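Local atomic coordinates of D-alanine--D-alanine ligase (Coxiella burnetii, PDB entry 3TQT), a protein that probably joins two D-alanine molecules into D-alanyl-D-alanine at the expense of ATP, supplying the dipeptide for peptidoglycan of the cell wall. Residues Glu182-Val188 against Arg218-Arg224. Numbering follows the deposited sequence.
Sequences ELFVKAV and RLMVEPR
Glu222 O accepts the N-H of Phe184, 2.7 Å away and nearly straight at 171°, and Leu183 CA adds only a bent CA-H...O contact at 3.3 Å. The two strands are the central pair of the four-stranded antiparallel sheet in the ATP-grasp fold, with 159-161 and 196-199 outside them, and they illustrate how such a ladder sorts its side chains. Phe184 pairs with Glu222 and Lys186 with Met220 in hydrogen-bonded positions; each pair is closed by two backbone bonds, and all four side chains share one face. Val185 and Val221, a non-hydrogen-bonded pair, lie on the other face, which helix 202-212 covers; there Val185 CG1 meets Leu219 CD2 at 3.8 Å and Leu183 CG rests on Val221 CG1. On the face that also holds Phe184 and Met220, Lys186 crosses Glu222 at about a right angle. A bend at the last torsion of Lys186 (chi4 64°) turns NZ back onto Glu222 OE1, a 3.0 Å salt bridge made from above the carboxylate plane, while OE2 is paired with Lys145. Both strands belong to the predicted ATP-binding region, and the Lys186 side chain lies about 7 Å from that of Glu316, a predicted magnesium ligand. At the far end, Val188 CG2 lies over one face of the Arg218 guanidinium, which is salt-bridged to Asp142 and Glu140, displaced toward the rim and 3.8 Å from Arg218 NH2.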
loop_
_atom_site.group_PDB
_atom_site.type_symbol
_atom_site.label_atom_id
_atom_site.label_comp_id
_atom_site.label_asym_id
_atom_site.label_seq_id
_atom_site.Cartn_x
_atom_site.Cartn_y
_atom_site.Cartn_z
ATOM N N GLU A 182 0.993 24.243 22.873
ATOM C CA GLU A 182 -0.201 23.620 22.307
ATOM C C GLU A 182 0.148 22.430 21.410
ATOM O O GLU A 182 1.125 22.467 20.669
ATOM C CB GLU A 182 -1.028 24.654 21.529
ATOM C CG GLU A 182 -2.306 24.092 20.898
ATOM C CD GLU A 182 -3.342 25.168 20.590
ATOM O OE1 GLU A 182 -3.303 25.740 19.486
ATOM O OE2 GLU A 182 -4.203 25.440 21.452
ATOM N N LEU A 183 -0.676 21.394 21.474
ATOM C CA LEU A 183 -0.501 20.188 20.675
ATOM C C LEU A 183 -1.687 19.956 19.746
ATOM O O LEU A 183 -2.789 20.456 19.979
ATOM C CB LEU A 183 -0.388 18.967 21.584
ATOM C CG LEU A 183 0.941 18.587 22.232
ATOM C CD1 LEU A 183 1.902 19.731 22.321
ATOM C CD2 LEU A 183 0.696 17.956 23.596
ATOM N N PHE A 184 -1.442 19.185 18.698
ATOM C CA PHE A 184 -2.498 18.661 17.855
ATOM C C PHE A 184 -2.634 17.166 18.083
ATOM O O PHE A 184 -1.641 16.438 18.097
ATOM C CB PHE A 184 -2.180 18.914 16.378
ATOM C CG PHE A 184 -2.355 20.333 15.973
ATOM C CD1 PHE A 184 -3.561 20.977 16.194
ATOM C CD2 PHE A 184 -1.317 21.037 15.391
ATOM C CE1 PHE A 184 -3.731 22.299 15.838
ATOM C CE2 PHE A 184 -1.486 22.368 15.024
ATOM C CZ PHE A 184 -2.694 22.995 15.253
ATOM N N VAL A 185 -3.866 16.711 18.251
ATOM C CA VAL A 185 -4.129 15.280 18.252
ATOM C C VAL A 185 -4.856 14.970 16.954
ATOM O O VAL A 185 -5.964 15.451 16.738
ATOM C CB VAL A 185 -4.959 14.856 19.480
ATOM C CG1 VAL A 185 -5.280 13.354 19.431
ATOM C CG2 VAL A 185 -4.205 15.215 20.766
ATOM N N LYS A 186 -4.209 14.181 16.097
ATOM C CA LYS A 186 -4.610 13.985 14.706
ATOM C C LYS A 186 -4.786 12.501 14.387
ATOM O O LYS A 186 -3.948 11.691 14.764
ATOM C CB LYS A 186 -3.483 14.453 13.773
ATOM C CG LYS A 186 -3.270 15.940 13.613
ATOM C CD LYS A 186 -2.203 16.152 12.526
ATOM C CE LYS A 186 -2.121 17.592 12.045
ATOM N NZ LYS A 186 -1.695 18.533 13.124
ATOM N N ALA A 187 -5.834 12.146 13.650
ATOM C CA ALA A 187 -5.868 10.814 13.056
ATOM C C ALA A 187 -4.659 10.681 12.128
ATOM O O ALA A 187 -4.287 11.640 11.436
ATOM C CB ALA A 187 -7.159 10.615 12.276
ATOM N N VAL A 188 -4.032 9.516 12.105
ATOM C CA VAL A 188 -2.891 9.326 11.198
ATOM C C VAL A 188 -3.307 9.366 9.732
ATOM O O VAL A 188 -2.547 9.803 8.873
ATOM C CB VAL A 188 -2.121 8.003 11.452
ATOM C CG1 VAL A 188 -1.475 8.001 12.833
ATOM C CG2 VAL A 188 -3.044 6.805 11.250
ATOM N N ARG A 218 -5.223 4.661 14.788
ATOM C CA ARG A 218 -3.929 5.132 15.229
ATOM C C ARG A 218 -3.926 6.635 15.105
ATOM O O ARG A 218 -4.547 7.195 14.208
ATOM C CB ARG A 218 -2.818 4.525 14.376
ATOM C CG ARG A 218 -1.445 4.546 15.023
ATOM C CD ARG A 218 -0.444 3.684 14.213
ATOM N NE ARG A 218 -0.052 4.333 12.965
ATOM C CZ ARG A 218 -0.382 3.903 11.752
ATOM N NH1 ARG A 218 -1.115 2.796 11.598
ATOM N NH2 ARG A 218 0.033 4.574 10.687
ATOM N N LEU A 219 -3.264 7.303 16.028
ATOM C CA LEU A 219 -3.224 8.744 15.943
ATOM C C LEU A 219 -1.805 9.220 16.131
ATOM O O LEU A 219 -0.914 8.454 16.503
ATOM C CB LEU A 219 -4.157 9.379 16.978
ATOM C CG LEU A 219 -3.870 9.197 18.465
ATOM C CD1 LEU A 219 -2.714 10.092 18.923
ATOM C CD2 LEU A 219 -5.138 9.528 19.255
ATOM N N MET A 220 -1.604 10.497 15.865
ATOM C CA MET A 220 -0.326 11.106 16.101
ATOM C C MET A 220 -0.558 12.431 16.788
ATOM O O MET A 220 -1.520 13.150 16.501
ATOM C CB MET A 220 0.433 11.299 14.787
ATOM C CG MET A 220 -0.301 12.121 13.744
ATOM S SD MET A 220 0.336 11.745 12.100
ATOM C CE MET A 220 2.057 12.214 12.302
ATOM N N VAL A 221 0.332 12.731 17.714
ATOM C CA VAL A 221 0.321 14.003 18.398
ATOM C C VAL A 221 1.456 14.811 17.802
ATOM O O VAL A 221 2.542 14.273 17.540
ATOM C CB VAL A 221 0.530 13.806 19.908
ATOM C CG1 VAL A 221 0.383 15.137 20.659
ATOM C CG2 VAL A 221 -0.459 12.765 20.448
ATOM N N GLU A 222 1.195 16.093 17.573
ATOM C CA GLU A 222 2.194 16.988 17.007
ATOM C C GLU A 222 2.231 18.289 17.774
ATOM O O GLU A 222 1.212 18.741 18.295
ATOM C CB GLU A 222 1.891 17.276 15.529
ATOM C CG GLU A 222 2.146 16.082 14.611
ATOM C CD GLU A 222 1.715 16.341 13.166
ATOM O OE1 GLU A 222 1.059 17.366 12.913
ATOM O OE2 GLU A 222 2.033 15.511 12.289
ATOM N N PRO A 223 3.408 18.906 17.852
ATOM C CA PRO A 223 3.453 20.227 18.476
ATOM C C PRO A 223 2.820 21.238 17.542
ATOM O O PRO A 223 2.982 21.114 16.331
ATOM C CB PRO A 223 4.949 20.501 18.543
ATOM C CG PRO A 223 5.475 19.790 17.321
ATOM C CD PRO A 223 4.715 18.508 17.308
ATOM N N ARG A 224 2.111 22.225 18.076
ATOM C CA ARG A 224 1.688 23.340 17.239
ATOM C C ARG A 224 2.895 24.223 16.937
ATOM O O ARG A 224 3.486 24.821 17.830
ATOM C CB ARG A 224 0.566 24.155 17.881
ATOM C CG ARG A 224 -0.043 25.173 16.921
ATOM C CD ARG A 224 -1.167 25.971 17.559
ATOM N NE ARG A 224 -0.734 26.652 18.778
ATOM C CZ ARG A 224 -0.194 27.868 18.815
ATOM N NH1 ARG A 224 -0.012 28.555 17.694
ATOM N NH2 ARG A 224 0.164 28.395 19.980
#